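Local coordinates for protein MIP07328p (Drosophila melanogaster, PDB 6FKK) that probably acts as a semaphorin guidance cue, binding semaphorin receptors and repelling growing axons through its extracellular sema domain, at residues F418-S423 with L433-I438. Sequence-based numbering, arbitrary orientation.
Sequences FINILS and LKTVVI
L433 meets L422 and N420 where strand 432-442 pairs with strand 414-423 in a β-hairpin that forms the outer two strands of a four-stranded antiparallel blade of the sema-domain β-propeller. With CG anti to the backbone N (chi1 165°), L433 sets CD1 3.7 Å from N420 CB, while L422 CD1 reaches back over L433 CB. K434 and I421 form a hydrogen-bonded pair: K434 N donates to I421 O at 3.1 Å almost without bend (178°), and I421 N returns the bond to K434 O. The lysine chain, extended beyond CG, runs beside I421, CE lying 4.0 Å from I421 CG2, and its NZ bonds N524 OD1. Shortened to an alanine, this position would probably leave that flank of I421 uncovered and N524 OD1 without its lysine partner. On the opposite face, T435 and N420 lie side by side; T435 OG1 and N420 ND2 each hydrogen-bond to L376 O, tying the hairpin to the chain just before strand 377-380. V436 N donates to I419 O (2.9 Å), and I419 N completes the pair through V436 O. I421 CD1 leans obliquely onto V436 CG2, next to the packing of I419 CG1 on V436 CB. V437 pairs with F418 without hydrogen bonds, and only loosely through side chains. At the end of the contact the side chains of I438 and I419 cross at about a right angle, with I438 CD1 4.0 Å from I419 CG2.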
# COMPACT_ATOMS: atom_id res chain seq x y z
N PHE A 418 -14.33 7.35 -5.61
CA PHE A 418 -14.29 8.02 -6.90
C PHE A 418 -13.92 7.02 -7.98
O PHE A 418 -13.29 5.99 -7.72
CB PHE A 418 -13.32 9.20 -6.90
CG PHE A 418 -11.87 8.81 -6.90
CD1 PHE A 418 -11.19 8.61 -5.71
CD2 PHE A 418 -11.17 8.67 -8.09
CE1 PHE A 418 -9.85 8.26 -5.70
CE2 PHE A 418 -9.83 8.32 -8.09
CZ PHE A 418 -9.17 8.12 -6.90
N ILE A 419 -14.32 7.34 -9.21
CA ILE A 419 -13.91 6.62 -10.41
C ILE A 419 -13.35 7.62 -11.40
O ILE A 419 -13.49 8.83 -11.24
CB ILE A 419 -15.08 5.82 -11.04
CG1 ILE A 419 -16.16 6.78 -11.55
CG2 ILE A 419 -15.65 4.82 -10.05
CD1 ILE A 419 -17.25 6.09 -12.34
N ASN A 420 -12.70 7.10 -12.43
CA ASN A 420 -12.08 7.92 -13.47
C ASN A 420 -12.74 7.63 -14.81
O ASN A 420 -13.06 6.48 -15.13
CB ASN A 420 -10.58 7.66 -13.57
CG ASN A 420 -9.82 8.15 -12.35
OD1 ASN A 420 -9.20 7.37 -11.64
ND2 ASN A 420 -9.87 9.46 -12.12
N ILE A 421 -12.95 8.69 -15.59
CA ILE A 421 -13.50 8.59 -16.94
C ILE A 421 -12.58 9.36 -17.87
O ILE A 421 -12.33 10.55 -17.65
CB ILE A 421 -14.94 9.12 -17.02
CG1 ILE A 421 -15.90 8.19 -16.28
CG2 ILE A 421 -15.36 9.28 -18.48
CD1 ILE A 421 -17.33 8.68 -16.29
N LEU A 422 -12.08 8.69 -18.90
CA LEU A 422 -11.16 9.29 -19.86
C LEU A 422 -11.92 9.56 -21.16
O LEU A 422 -12.49 8.63 -21.75
CB LEU A 422 -9.96 8.37 -20.11
CG LEU A 422 -8.84 8.91 -21.00
CD1 LEU A 422 -8.21 10.15 -20.38
CD2 LEU A 422 -7.79 7.84 -21.26
N SER A 423 -11.92 10.81 -21.59
CA SER A 423 -12.66 11.23 -22.77
C SER A 423 -11.75 11.26 -23.99
O SER A 423 -10.61 11.73 -23.92
CB SER A 423 -13.29 12.61 -22.56
OG SER A 423 -12.30 13.58 -22.26
N LEU A 433 -8.85 13.59 -18.72
CA LEU A 433 -9.18 12.66 -17.65
C LEU A 433 -9.89 13.43 -16.55
O LEU A 433 -9.35 14.40 -16.01
CB LEU A 433 -7.92 11.99 -17.10
CG LEU A 433 -8.04 11.28 -15.76
CD1 LEU A 433 -8.88 10.02 -15.88
CD2 LEU A 433 -6.66 10.95 -15.20
N LYS A 434 -11.11 13.00 -16.21
CA LYS A 434 -11.87 13.63 -15.15
C LYS A 434 -12.09 12.65 -14.00
O LYS A 434 -11.97 11.43 -14.17
CB LYS A 434 -13.22 14.17 -15.66
CG LYS A 434 -14.21 13.12 -16.13
CD LYS A 434 -15.50 13.80 -16.58
CE LYS A 434 -16.58 12.81 -16.97
NZ LYS A 434 -17.84 13.50 -17.36
N THR A 435 -12.40 13.20 -12.83
CA THR A 435 -12.53 12.44 -11.60
C THR A 435 -13.97 12.55 -11.11
O THR A 435 -14.40 13.62 -10.68
CB THR A 435 -11.55 12.94 -10.54
OG1 THR A 435 -10.21 12.81 -11.02
CG2 THR A 435 -11.70 12.14 -9.25
N VAL A 436 -14.71 11.44 -11.18
CA VAL A 436 -16.09 11.40 -10.73
C VAL A 436 -16.07 11.00 -9.26
O VAL A 436 -15.90 9.83 -8.92
CB VAL A 436 -16.93 10.42 -11.57
CG1 VAL A 436 -18.37 10.42 -11.09
CG2 VAL A 436 -16.84 10.78 -13.05
N VAL A 437 -16.26 11.98 -8.38
CA VAL A 437 -16.28 11.73 -6.95
C VAL A 437 -17.65 11.18 -6.58
O VAL A 437 -18.67 11.85 -6.75
CB VAL A 437 -15.97 13.00 -6.15
CG1 VAL A 437 -16.19 12.77 -4.67
CG2 VAL A 437 -14.54 13.44 -6.42
N ILE A 438 -17.68 9.95 -6.06
CA ILE A 438 -18.95 9.33 -5.69
C ILE A 438 -19.46 9.88 -4.37
O ILE A 438 -20.60 10.34 -4.27
CB ILE A 438 -18.79 7.80 -5.64
CG1 ILE A 438 -18.41 7.26 -7.02
CG2 ILE A 438 -20.07 7.15 -5.15
CD1 ILE A 438 -18.11 5.79 -7.03